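Local coordinates for protein beta-galactosidase/beta-glucuronidase (Faecalibacterium prausnitzii L2-6, PDB 6MVF) that binds flavin mononucleotide and probably hydrolyses beta-glucuronides as a family 2 glycoside hydrolase of a human gut bacterium, at residues Gly64-Thr69 and Val138-Thr143; Pro80-Thr85 and Ser167-His172; Gly194-Ile199 and Ser237-Asp242; Thr412-Gln417 and His444-Val449. All coordinates share one frame; numbering follows the deposited sequence.

Contact 1: residues Gly64-Thr69 and Val138-Thr143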
loop_
_atom_site.group_PDB
_atom_site.type_symbol
_atom_site.label_atom_id
_atom_site.label_comp_id
_atom_site.label_asym_id
_atom_site.label_seq_id
_atom_site.Cartn_x
_atom_site.Cartn_y
_atom_site.Cartn_z
ATOM N N GLY A 64 -18.520 -12.408 36.989
ATOM C CA GLY A 64 -18.680 -11.995 38.372
ATOM C C GLY A 64 -17.430 -11.398 38.977
ATOM O O GLY A 64 -17.493 -10.613 39.929
ATOM N N SER A 65 -16.283 -11.775 38.421
ATOM C CA SER A 65 -14.978 -11.338 38.891
ATOM C C SER A 65 -14.079 -11.192 37.664
ATOM O O SER A 65 -14.558 -11.232 36.525
ATOM C CB SER A 65 -14.447 -12.344 39.922
ATOM O OG SER A 65 -13.179 -11.960 40.430
ATOM N N TYR A 66 -12.773 -11.007 37.895
ATOM C CA TYR A 66 -11.747 -11.164 36.863
ATOM C C TYR A 66 -10.430 -11.521 37.535
ATOM O O TYR A 66 -10.149 -11.075 38.654
ATOM C CB TYR A 66 -11.570 -9.907 35.989
ATOM C CG TYR A 66 -11.097 -8.638 36.694
ATOM C CD1 TYR A 66 -11.996 -7.795 37.346
ATOM C CD2 TYR A 66 -9.762 -8.260 36.669
ATOM C CE1 TYR A 66 -11.575 -6.627 37.968
ATOM C CE2 TYR A 66 -9.333 -7.086 37.294
ATOM C CZ TYR A 66 -10.247 -6.278 37.942
ATOM O OH TYR A 66 -9.819 -5.121 38.552
ATOM N N LEU A 67 -9.616 -12.324 36.842
ATOM C CA LEU A 67 -8.408 -12.870 37.457
ATOM C C LEU A 67 -7.422 -11.744 37.748
ATOM O O LEU A 67 -6.860 -11.139 36.826
ATOM C CB LEU A 67 -7.781 -13.933 36.557
ATOM C CG LEU A 67 -6.379 -14.457 36.928
ATOM C CD1 LEU A 67 -6.350 -15.135 38.297
ATOM C CD2 LEU A 67 -5.849 -15.386 35.839
ATOM N N ARG A 68 -7.210 -11.456 39.030
ATOM C CA ARG A 68 -6.136 -10.572 39.465
ATOM C C ARG A 68 -5.055 -11.431 40.106
ATOM O O ARG A 68 -5.352 -12.244 40.989
ATOM C CB ARG A 68 -6.643 -9.499 40.435
ATOM C CG ARG A 68 -7.885 -8.757 39.913
ATOM C CD ARG A 68 -8.329 -7.640 40.850
ATOM N NE ARG A 68 -7.217 -6.719 41.063
ATOM C CZ ARG A 68 -7.306 -5.551 41.685
ATOM N NH1 ARG A 68 -8.477 -5.152 42.175
ATOM N NH2 ARG A 68 -6.222 -4.789 41.810
ATOM N N THR A 69 -3.811 -11.271 39.638
ATOM C CA THR A 69 -2.723 -12.180 39.997
ATOM C C THR A 69 -1.418 -11.777 39.324
ATOM O O THR A 69 -1.324 -10.712 38.706
ATOM C CB THR A 69 -3.050 -13.621 39.602
ATOM O OG1 THR A 69 -2.112 -14.514 40.217
ATOM C CG2 THR A 69 -3.003 -13.793 38.062
ATOM N N VAL A 138 4.384 -9.455 35.806
ATOM C CA VAL A 138 3.356 -8.424 35.846
ATOM C C VAL A 138 2.276 -8.846 36.835
ATOM O O VAL A 138 1.807 -9.984 36.795
ATOM C CB VAL A 138 2.745 -8.195 34.452
ATOM C CG1 VAL A 138 1.674 -7.105 34.501
ATOM C CG2 VAL A 138 3.822 -7.861 33.461
ATOM N N SER A 139 1.866 -7.932 37.697
ATOM C CA SER A 139 0.813 -8.202 38.664
ATOM C C SER A 139 -0.233 -7.100 38.603
ATOM O O SER A 139 0.109 -5.915 38.692
ATOM C CB SER A 139 1.373 -8.297 40.078
ATOM O OG SER A 139 0.301 -8.391 41.010
ATOM N N ASN A 140 -1.507 -7.487 38.474
ATOM C CA ASN A 140 -2.602 -6.533 38.611
ATOM C C ASN A 140 -3.336 -6.676 39.949
ATOM O O ASN A 140 -4.512 -6.307 40.067
ATOM C CB ASN A 140 -3.564 -6.647 37.427
ATOM C CG ASN A 140 -4.369 -7.937 37.429
ATOM O OD1 ASN A 140 -3.948 -8.951 37.978
ATOM N ND2 ASN A 140 -5.537 -7.897 36.789
ATOM N N GLU A 141 -2.650 -7.195 40.967
ATOM C CA GLU A 141 -3.185 -7.270 42.320
ATOM C C GLU A 141 -3.029 -5.931 43.031
ATOM O O GLU A 141 -2.112 -5.153 42.733
ATOM C CB GLU A 141 -2.470 -8.367 43.115
ATOM C CG GLU A 141 -2.944 -9.783 42.779
ATOM C CD GLU A 141 -2.005 -10.890 43.272
ATOM O OE1 GLU A 141 -0.782 -10.886 42.930
ATOM O OE2 GLU A 141 -2.513 -11.778 43.996
ATOM N N ASP A 142 -3.940 -5.669 43.976
ATOM C CA ASP A 142 -3.856 -4.496 44.852
ATOM C C ASP A 142 -2.574 -4.518 45.692
ATOM O O ASP A 142 -2.002 -5.577 45.961
ATOM C CB ASP A 142 -5.086 -4.462 45.759
ATOM C CG ASP A 142 -5.364 -3.085 46.339
ATOM O OD1 ASP A 142 -4.611 -2.127 46.044
ATOM O OD2 ASP A 142 -6.362 -2.963 47.086
ATOM N N THR A 143 -2.091 -3.342 46.080
ATOM C CA THR A 143 -0.952 -3.214 46.981
ATOM C C THR A 143 -1.184 -2.009 47.875
ATOM O O THR A 143 -1.996 -1.138 47.549
ATOM C CB THR A 143 0.397 -3.025 46.267
ATOM O OG1 THR A 143 0.612 -1.632 46.012
ATOM C CG2 THR A 143 0.492 -3.818 44.966
HETATM O O HOH W 1 -8.529 -3.031 44.349
#

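Contact 2: residues Pro80-Thr85 and Ser167-His172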
loop_
_atom_site.group_PDB
_atom_site.type_symbol
_atom_site.label_atom_id
_atom_site.label_comp_id
_atom_site.label_asym_id
_atom_site.label_seq_id
_atom_site.Cartn_x
_atom_site.Cartn_y
_atom_site.Cartn_z
ATOM N N PRO A 80 21.127 -6.684 20.009
ATOM C CA PRO A 80 21.431 -5.788 18.886
ATOM C C PRO A 80 22.880 -5.334 18.912
ATOM O O PRO A 80 23.507 -5.221 19.969
ATOM C CB PRO A 80 20.471 -4.610 19.085
ATOM C CG PRO A 80 20.001 -4.705 20.502
ATOM C CD PRO A 80 20.069 -6.151 20.885
ATOM N N VAL A 81 23.399 -5.057 17.717
ATOM C CA VAL A 81 24.809 -4.771 17.484
ATOM C C VAL A 81 24.944 -3.385 16.867
ATOM O O VAL A 81 24.247 -3.063 15.899
ATOM C CB VAL A 81 25.436 -5.833 16.562
ATOM C CG1 VAL A 81 26.697 -5.295 15.910
ATOM C CG2 VAL A 81 25.720 -7.106 17.350
ATOM N N GLN A 82 25.860 -2.576 17.411
ATOM C CA GLN A 82 26.134 -1.279 16.815
ATOM C C GLN A 82 27.441 -1.317 16.034
ATOM O O GLN A 82 28.382 -2.009 16.440
ATOM C CB GLN A 82 26.198 -0.179 17.884
ATOM C CG GLN A 82 24.822 0.205 18.441
ATOM C CD GLN A 82 24.118 1.301 17.626
ATOM O OE1 GLN A 82 24.758 2.035 16.863
ATOM N NE2 GLN A 82 22.800 1.425 17.807
ATOM N N PRO A 83 27.520 -0.607 14.904
ATOM C CA PRO A 83 28.776 -0.591 14.127
ATOM C C PRO A 83 29.980 -0.120 14.924
ATOM O O PRO A 83 31.096 -0.619 14.710
ATOM C CB PRO A 83 28.461 0.380 12.978
ATOM C CG PRO A 83 27.344 1.239 13.513
ATOM C CD PRO A 83 26.513 0.307 14.343
ATOM N N LEU A 84 29.779 0.838 15.826
ATOM C CA LEU A 84 30.827 1.440 16.632
ATOM C C LEU A 84 30.783 0.863 18.039
ATOM O O LEU A 84 29.725 0.458 18.541
ATOM C CB LEU A 84 30.683 2.965 16.692
ATOM C CG LEU A 84 30.834 3.718 15.365
ATOM C CD1 LEU A 84 30.865 5.236 15.543
ATOM C CD2 LEU A 84 32.083 3.225 14.642
ATOM N N THR A 85 31.958 0.809 18.654
ATOM C CA THR A 85 32.096 0.308 20.009
ATOM C C THR A 85 31.358 1.216 21.004
ATOM O O THR A 85 31.184 2.419 20.788
ATOM C CB THR A 85 33.589 0.195 20.353
ATOM O OG1 THR A 85 33.757 -0.445 21.623
ATOM C CG2 THR A 85 34.250 1.570 20.386
ATOM N N SER A 167 18.417 0.115 20.539
ATOM C CA SER A 167 19.861 0.064 20.368
ATOM C C SER A 167 20.350 1.466 20.019
ATOM O O SER A 167 19.847 2.076 19.067
ATOM C CB SER A 167 20.217 -0.934 19.263
ATOM O OG SER A 167 21.589 -0.908 18.966
ATOM N N VAL A 168 21.306 1.982 20.789
ATOM C CA VAL A 168 21.832 3.337 20.590
ATOM C C VAL A 168 23.336 3.334 20.801
ATOM O O VAL A 168 23.894 2.411 21.409
ATOM C CB VAL A 168 21.175 4.364 21.540
ATOM C CG1 VAL A 168 19.696 4.625 21.164
ATOM C CG2 VAL A 168 21.326 3.929 22.990
ATOM N N PRO A 169 24.034 4.370 20.301
ATOM C CA PRO A 169 25.458 4.514 20.624
ATOM C C PRO A 169 25.638 4.957 22.062
ATOM O O PRO A 169 24.650 5.217 22.763
ATOM C CB PRO A 169 25.952 5.600 19.657
ATOM C CG PRO A 169 24.829 5.836 18.704
ATOM C CD PRO A 169 23.578 5.448 19.411
ATOM N N ASN A 170 26.899 5.072 22.494
ATOM C CA ASN A 170 27.180 5.443 23.879
ATOM C C ASN A 170 26.689 6.855 24.188
ATOM O O ASN A 170 26.118 7.100 25.252
ATOM C CB ASN A 170 28.677 5.301 24.167
ATOM C CG ASN A 170 29.015 5.585 25.615
ATOM O OD1 ASN A 170 28.555 4.880 26.518
ATOM N ND2 ASN A 170 29.807 6.624 25.849
ATOM N N ALA A 171 26.914 7.796 23.282
ATOM C CA ALA A 171 26.318 9.120 23.380
ATOM C C ALA A 171 24.994 9.100 22.619
ATOM O O ALA A 171 24.960 8.748 21.434
ATOM C CB ALA A 171 27.259 10.190 22.826
ATOM N N HIS A 172 23.913 9.473 23.302
ATOM C CA HIS A 172 22.556 9.326 22.798
ATOM C C HIS A 172 21.634 10.174 23.661
ATOM O O HIS A 172 21.920 10.425 24.831
ATOM C CB HIS A 172 22.096 7.856 22.820
ATOM C CG HIS A 172 21.967 7.276 24.198
ATOM N ND1 HIS A 172 22.965 6.530 24.792
ATOM C CD2 HIS A 172 20.952 7.319 25.094
ATOM C CE1 HIS A 172 22.572 6.145 25.994
ATOM N NE2 HIS A 172 21.349 6.605 26.198
HETATM O O HOH W 2 29.099 4.116 20.887
#

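Contact 3: residues Gly194-Ile199 and Ser237-Asp242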
loop_
_atom_site.group_PDB
_atom_site.type_symbol
_atom_site.label_atom_id
_atom_site.label_comp_id
_atom_site.label_asym_id
_atom_site.label_seq_id
_atom_site.Cartn_x
_atom_site.Cartn_y
_atom_site.Cartn_z
ATOM N N GLY A 194 4.299 35.077 14.326
ATOM C CA GLY A 194 5.149 33.925 14.309
ATOM C C GLY A 194 4.994 33.101 15.562
ATOM O O GLY A 194 3.999 33.213 16.294
ATOM N N ALA A 195 5.997 32.274 15.829
ATOM C CA ALA A 195 5.971 31.391 16.977
ATOM C C ALA A 195 7.394 31.151 17.448
ATOM O O ALA A 195 8.316 31.018 16.636
ATOM C CB ALA A 195 5.284 30.057 16.663
ATOM N N THR A 196 7.565 31.134 18.764
ATOM C CA THR A 196 8.796 30.688 19.387
ATOM C C THR A 196 8.612 29.236 19.804
ATOM O O THR A 196 7.521 28.833 20.222
ATOM C CB THR A 196 9.157 31.540 20.607
ATOM O OG1 THR A 196 8.032 31.577 21.493
ATOM C CG2 THR A 196 9.520 32.957 20.195
ATOM N N PHE A 197 9.668 28.453 19.642
ATOM C CA PHE A 197 9.736 27.076 20.117
ATOM C C PHE A 197 10.903 27.077 21.079
ATOM O O PHE A 197 12.057 27.058 20.641
ATOM C CB PHE A 197 9.972 26.080 18.984
ATOM C CG PHE A 197 8.878 26.054 17.965
ATOM C CD1 PHE A 197 8.655 27.139 17.130
ATOM C CD2 PHE A 197 8.066 24.932 17.833
ATOM C CE1 PHE A 197 7.626 27.103 16.183
ATOM C CE2 PHE A 197 7.037 24.882 16.884
ATOM C CZ PHE A 197 6.817 25.956 16.051
ATOM N N GLU A 198 10.619 27.169 22.370
ATOM C CA GLU A 198 11.650 26.924 23.359
ATOM C C GLU A 198 11.829 25.425 23.435
ATOM O O GLU A 198 10.870 24.696 23.691
ATOM C CB GLU A 198 11.267 27.499 24.715
ATOM C CG GLU A 198 10.972 28.980 24.662
ATOM C CD GLU A 198 10.312 29.483 25.939
ATOM O OE1 GLU A 198 11.032 29.606 26.961
ATOM O OE2 GLU A 198 9.075 29.734 25.927
ATOM N N ILE A 199 13.043 24.968 23.186
ATOM C CA ILE A 199 13.365 23.554 23.099
ATOM C C ILE A 199 14.474 23.243 24.094
ATOM O O ILE A 199 15.431 24.019 24.236
ATOM C CB ILE A 199 13.807 23.197 21.662
ATOM C CG1 ILE A 199 12.713 23.578 20.669
ATOM C CG2 ILE A 199 14.184 21.717 21.543
ATOM C CD1 ILE A 199 13.255 23.723 19.277
ATOM N N SER A 237 15.898 28.827 21.839
ATOM C CA SER A 237 14.581 29.252 21.387
ATOM C C SER A 237 14.640 29.541 19.892
ATOM O O SER A 237 15.469 30.343 19.451
ATOM C CB SER A 237 14.126 30.476 22.160
ATOM O OG SER A 237 13.010 31.053 21.525
ATOM N N ILE A 238 13.772 28.885 19.114
ATOM C CA ILE A 238 13.765 29.006 17.661
ATOM C C ILE A 238 12.477 29.685 17.224
ATOM O O ILE A 238 11.397 29.370 17.731
ATOM C CB ILE A 238 13.903 27.637 16.976
ATOM C CG1 ILE A 238 14.942 26.772 17.708
ATOM C CG2 ILE A 238 14.219 27.824 15.498
ATOM C CD1 ILE A 238 15.530 25.694 16.847
ATOM N N TYR A 239 12.589 30.608 16.279
ATOM C CA TYR A 239 11.476 31.422 15.822
ATOM C C TYR A 239 11.054 30.998 14.421
ATOM O O TYR A 239 11.884 30.902 13.517
ATOM C CB TYR A 239 11.866 32.896 15.824
ATOM C CG TYR A 239 10.794 33.792 15.258
ATOM C CD1 TYR A 239 9.765 34.281 16.068
ATOM C CD2 TYR A 239 10.800 34.153 13.913
ATOM C CE1 TYR A 239 8.779 35.098 15.557
ATOM C CE2 TYR A 239 9.813 34.972 13.388
ATOM C CZ TYR A 239 8.805 35.444 14.214
ATOM O OH TYR A 239 7.827 36.261 13.691
ATOM N N VAL A 240 9.765 30.764 14.240
ATOM C CA VAL A 240 9.175 30.442 12.943
ATOM C C VAL A 240 8.294 31.617 12.534
ATOM O O VAL A 240 7.345 31.954 13.258
ATOM C CB VAL A 240 8.362 29.135 12.997
ATOM C CG1 VAL A 240 7.580 28.926 11.702
ATOM C CG2 VAL A 240 9.264 27.945 13.285
ATOM N N PRO A 241 8.557 32.272 11.411
ATOM C CA PRO A 241 7.645 33.319 10.943
ATOM C C PRO A 241 6.374 32.719 10.358
ATOM O O PRO A 241 6.333 31.559 9.943
ATOM C CB PRO A 241 8.459 34.047 9.872
ATOM C CG PRO A 241 9.393 33.019 9.369
ATOM C CD PRO A 241 9.706 32.087 10.507
ATOM N N ASP A 242 5.316 33.528 10.370
ATOM C CA ASP A 242 4.043 33.172 9.742
ATOM C C ASP A 242 3.545 31.805 10.213
ATOM O O ASP A 242 3.245 30.914 9.418
ATOM C CB ASP A 242 4.175 33.204 8.222
ATOM C CG ASP A 242 4.611 34.565 7.702
ATOM O OD1 ASP A 242 4.016 35.589 8.138
ATOM O OD2 ASP A 242 5.557 34.607 6.869
#

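Contact 4: residues Thr412-Gln417 and His444-Val449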
loop_
_atom_site.group_PDB
_atom_site.type_symbol
_atom_site.label_atom_id
_atom_site.label_comp_id
_atom_site.label_asym_id
_atom_site.label_seq_id
_atom_site.Cartn_x
_atom_site.Cartn_y
_atom_site.Cartn_z
ATOM N N THR A 412 -1.898 16.182 49.629
ATOM C CA THR A 412 -1.463 15.540 48.400
ATOM C C THR A 412 -1.954 16.322 47.187
ATOM O O THR A 412 -1.235 16.451 46.190
ATOM C CB THR A 412 -1.944 14.084 48.383
ATOM O OG1 THR A 412 -1.363 13.388 49.492
ATOM C CG2 THR A 412 -1.547 13.384 47.083
ATOM N N HIS A 413 -3.153 16.907 47.275
ATOM C CA HIS A 413 -3.639 17.701 46.151
ATOM C C HIS A 413 -2.846 18.993 45.993
ATOM O O HIS A 413 -2.644 19.451 44.870
ATOM C CB HIS A 413 -5.136 17.973 46.289
ATOM C CG HIS A 413 -5.997 16.801 45.910
ATOM N ND1 HIS A 413 -6.013 15.622 46.626
ATOM C CD2 HIS A 413 -6.856 16.622 44.878
ATOM C CE1 HIS A 413 -6.848 14.769 46.055
ATOM N NE2 HIS A 413 -7.376 15.352 44.993
ATOM N N HIS A 414 -2.349 19.573 47.083
ATOM C CA HIS A 414 -1.465 20.724 46.940
ATOM C C HIS A 414 -0.101 20.304 46.399
ATOM O O HIS A 414 0.475 21.006 45.562
ATOM C CB HIS A 414 -1.327 21.460 48.275
ATOM C CG HIS A 414 -2.593 22.122 48.736
ATOM N ND1 HIS A 414 -3.177 21.849 49.954
ATOM C CD2 HIS A 414 -3.383 23.049 48.141
ATOM C CE1 HIS A 414 -4.277 22.569 50.086
ATOM N NE2 HIS A 414 -4.425 23.304 49.000
ATOM N N ASP A 415 0.426 19.158 46.853
ATOM C CA ASP A 415 1.667 18.624 46.289
ATOM C C ASP A 415 1.543 18.419 44.783
ATOM O O ASP A 415 2.458 18.763 44.025
ATOM C CB ASP A 415 2.045 17.298 46.970
ATOM C CG ASP A 415 2.374 17.468 48.468
ATOM O OD1 ASP A 415 2.751 18.585 48.870
ATOM O OD2 ASP A 415 2.258 16.492 49.248
ATOM N N LEU A 416 0.409 17.871 44.337
ATOM C CA LEU A 416 0.186 17.622 42.917
ATOM C C LEU A 416 0.018 18.926 42.143
ATOM O O LEU A 416 0.534 19.058 41.026
ATOM C CB LEU A 416 -1.042 16.723 42.727
ATOM C CG LEU A 416 -0.834 15.225 42.944
ATOM C CD1 LEU A 416 -2.162 14.487 43.157
ATOM C CD2 LEU A 416 -0.046 14.647 41.764
ATOM N N GLN A 417 -0.711 19.896 42.705
ATOM C CA GLN A 417 -0.815 21.193 42.042
ATOM C C GLN A 417 0.561 21.826 41.894
ATOM O O GLN A 417 0.887 22.383 40.839
ATOM C CB GLN A 417 -1.751 22.123 42.811
ATOM C CG GLN A 417 -1.750 23.562 42.290
ATOM C CD GLN A 417 -2.499 23.719 40.976
ATOM O OE1 GLN A 417 -3.101 22.762 40.469
ATOM N NE2 GLN A 417 -2.478 24.926 40.423
ATOM N N HIS A 444 -11.914 23.029 46.720
ATOM C CA HIS A 444 -12.012 24.021 45.667
ATOM C C HIS A 444 -10.838 24.998 45.705
ATOM O O HIS A 444 -10.119 25.120 46.701
ATOM C CB HIS A 444 -13.332 24.764 45.777
ATOM C CG HIS A 444 -14.508 23.849 45.862
ATOM N ND1 HIS A 444 -14.948 23.105 44.789
ATOM C CD2 HIS A 444 -15.327 23.539 46.899
ATOM C CE1 HIS A 444 -15.994 22.387 45.153
ATOM N NE2 HIS A 444 -16.245 22.632 46.429
ATOM N N ARG A 445 -10.635 25.680 44.580
ATOM C CA ARG A 445 -9.600 26.693 44.419
ATOM C C ARG A 445 -8.186 26.133 44.560
ATOM O O ARG A 445 -7.228 26.906 44.695
ATOM C CB ARG A 445 -9.831 27.865 45.395
ATOM C CG ARG A 445 -11.279 28.302 45.356
ATOM C CD ARG A 445 -11.622 29.587 46.061
ATOM N NE ARG A 445 -12.906 30.056 45.535
ATOM C CZ ARG A 445 -14.085 29.535 45.882
ATOM N NH1 ARG A 445 -14.119 28.548 46.765
ATOM N NH2 ARG A 445 -15.221 29.985 45.348
ATOM N N ILE A 446 -8.020 24.810 44.518
ATOM C CA ILE A 446 -6.680 24.237 44.443
ATOM C C ILE A 446 -6.144 24.312 43.018
ATOM O O ILE A 446 -5.006 24.743 42.787
ATOM C CB ILE A 446 -6.675 22.780 44.947
ATOM C CG1 ILE A 446 -6.993 22.697 46.438
ATOM C CG2 ILE A 446 -5.326 22.123 44.658
ATOM C CD1 ILE A 446 -6.916 21.280 46.981
ATOM N N THR A 447 -6.956 23.891 42.049
ATOM C CA THR A 447 -6.568 23.823 40.648
ATOM C C THR A 447 -7.116 25.030 39.883
ATOM O O THR A 447 -7.987 25.759 40.365
ATOM C CB THR A 447 -7.050 22.501 40.025
ATOM O OG1 THR A 447 -8.477 22.383 40.142
ATOM C CG2 THR A 447 -6.374 21.291 40.713
ATOM N N ASP A 448 -6.572 25.246 38.676
ATOM C CA ASP A 448 -6.932 26.418 37.870
ATOM C C ASP A 448 -8.395 26.389 37.430
ATOM O O ASP A 448 -9.027 27.446 37.281
ATOM C CB ASP A 448 -6.032 26.526 36.626
ATOM C CG ASP A 448 -4.535 26.566 36.963
ATOM O OD1 ASP A 448 -4.146 27.245 37.943
ATOM O OD2 ASP A 448 -3.744 25.917 36.236
ATOM N N VAL A 449 -8.937 25.203 37.175
ATOM C CA VAL A 449 -10.327 25.027 36.785
ATOM C C VAL A 449 -10.826 23.782 37.511
ATOM O O VAL A 449 -10.058 23.075 38.172
ATOM C CB VAL A 449 -10.509 24.910 35.250
ATOM C CG1 VAL A 449 -10.021 26.176 34.536
ATOM C CG2 VAL A 449 -9.780 23.682 34.695
#

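Contact 1: residues Gly64-Thr69 and Val138-Thr143
Arg68 and Glu141 bring the two backbones nearest, their CA atoms 5.3 Å apart, where the touching parts of Gly64-Thr69 and Val138-Thr143 run 110° to each other. Asn140 N donates to Thr69 O at 3.2 Å, and Thr69 N returns a bond to the side-chain atom Asn140 OD1 at 2.9 Å, so Asn140 holds both polar backbone atoms of Thr69. Its chi1 of 70° sets CG between its own N and C, turning the amide back to the loop; the ND2 end lies at the edge of the Tyr66 ring and donates to Phe155 O. Arg68 grips Asn140 O side-on: NE and NH2 both donate to this one oxygen, each at 2.9 Å, with the acceptor close to the guanidinium plane. A bend at chi3 (56°) folds the chain over to reach it. An alanine here would remove both donors and is likely to leave Asn140 O without its paired grip and the chain at Asn140-Asp142 less firmly tied to the loop. Glu141 CG rests 3.6 Å from Thr69 N, while Asp142 turns OD1 to Lys365 in a salt bridge. Ser139 OG accepts from Glu141 N at 3.2 Å, an ST turn at the end of strand 131-139 within the sugar-binding beta domain of family 2 glycoside hydrolases, beside the start of its neighbour, strand 70-78.

Contact 2: residues Pro80-Thr85 and Ser167-His172
Gln82 NE2 donates to Ser167 OG at 2.9 Å, with an N-H...O angle of 154° and the hydroxyl tilted 17° from the amide plane. Two torsions aim these groups at each other. Ser167 OG stands opposite its own N, and the Gln82 chain bends at chi2 (-88°), which folds the amide over the end of strand 163-168. The same NE2 also donates to Met24 O, so the amide nitrogen ties the loop to the N-terminal part of the chain as well as to Ser167.

A second polar link runs through water: one molecule donates to Thr85 O at 2.7 Å and accepts from Asn170 N at 2.9 Å, bridging the end of Pro80-Thr85 to the turn after the strand, backbone to backbone.

Carbon-to-carbon contact comes from Pro80 CB on Ser167 CB at 3.7 Å; Gln82 CG also lies 3.5 Å from Ser167 OG, a van der Waals contact with the hydroxyl. Within Ser167-His172, the turn is braced by His172 ND1, which donates to Pro169 O at 2.9 Å, while Val168 CG2 lies over one face of the His172 ring, toward its rim.

In the family 2 sugar-binding beta domain, the contact thus joins the loop between strands 70-78 and 88-93 to the end of strand 163-168. Ser167 pairs with Glu26 and Val168 with Arg88 through the backbone, Pro80 packs on Val89 of strand 88-93, and Leu84 and Pro169 both lean on Phe267 of strand 265-274; Pro83 and Leu84 also touch Tyr307 of the second subunit.

Contact 3: residues Gly194-Ile199 and Ser237-Asp242
Phe197 N donates to Ile238 O at 2.7 Å, the shortest of four backbone hydrogen bonds that zip Ala195-Ile199 to Ser237-Val240. Ile238 N answers to Phe197 O, although from well above that carbonyl plane. Ala195 and Val240 form the next hydrogen-bonded pair, its straighter half being Val240 N to Ala195 O at 2.8 Å with an N-H...O angle of 170°. Thr196-Tyr239 and Glu198-Ser237 are the non-hydrogen-bonded pairs between and beyond, and the strand axes lie 4.5 Å apart at 156°. This is an antiparallel ladder in the second beta domain of the family 2 glycoside hydrolases, an immunoglobulin-like beta sandwich in this family.

The face carrying Phe197, Ile199, Ile238 and Val240 is turned to the domain interior, where Ile238 also meets Tyr214 and Ile216 of strand 211-217. Phe197 CE1 approaches Val240 CG2 to 3.4 Å, the two side chains crossing at a slant, and Ile199 CD1 reaches Ile238 CG1 at 3.8 Å.

On the other face Tyr239, its CG swung opposite the backbone N (chi1 176°), stretches along the neighbouring strand: CD1 passes 3.6 Å from Ala195 O and OH ends 3.6 Å from Gly194 CA. That hydroxyl is hydrogen-bonded to Asp192 OD1, which also accepts from Gly194 N. A valine in its place would lack the ring and hydroxyl, and would probably leave Asp192 without this partner and uncover the backbone at Gly194. Tyr239 also packs on Val637 of the second subunit, whose Ser648 bonds to Tyr239 O and whose Lys646 forms a salt bridge with Asp242.

Contact 4: residues Thr412-Gln417 and His444-Val449
Helix 407-423 of the TIM barrel domain receives, against Thr412-Gln417, the loop His444-Val449 that leads into strand 450-453. Ile446 is the residue inserted: its side chain spans one turn of the helix, touching His413, His414 and Gln417. CD1 lies 3.8 Å from His413 CB, and CG2 is 4.0 Å from Gln417 CB. The longer branch is extended, which carries CD1 over the His414 ring in an off-centre CH-pi contact, 4.2 Å from the centroid and 29° off the ring normal. The two side chains meet at about a right angle, and His414 NE2 is 3.7 Å from Ile446 CG1.

In a TIM barrel each helix packs outside the parallel strands, and this loop lies on the connection from strand 428-433 to strand 450-453, which are parallel neighbours in the barrel: Thr447 touches Thr429 and Ile431 of strand 428-433, while Val449 joins Thr429 through the backbone.

Gln417 reaches across to the loop at a slant. A bend at chi2 (74°) brings its CD to 3.3 Å from Ile446 O, but the angle at NE2 is too poor for a hydrogen bond to that carbonyl; OE1 is hydrogen-bonded to Thr429 OG1 and touches Thr447 CG2 at 3.6 Å. The amide is turned 79° from the Asp448 carboxylate, whose OD2 forms a salt bridge with Lys421 farther along the helix and accepts from Thr429 N. Thr447 OG1 donates to Val449 O at 2.6 Å, bracing the loop internally. The buried His413 ring is fixed at both nitrogens, ND1 bonding to Leu409 O and NE2 to Ser397 OG.

Overall arrangement
The four contacts sample three successive domains. Contacts 1 and 2 both belong to the N-terminal sugar-binding domain and interleave along the chain, yet their centres are 39 Å apart; contact 3 follows in the second beta domain and contact 4 in the TIM barrel. None touches another: the nearest pair, contacts 2 and 3, come within about 14 Å at their closest atoms. These two are also nearest the flavin, Val168 of contact 2 having its side chain about 13 Å and Ile199 of contact 3 about 11 Å from bound FMN, and both meet the second subunit. Contacts 1 and 3 lie on opposite sides of the chain's centre, 48 Å between centres, while contacts 1 and 4 lie away from the FMN site.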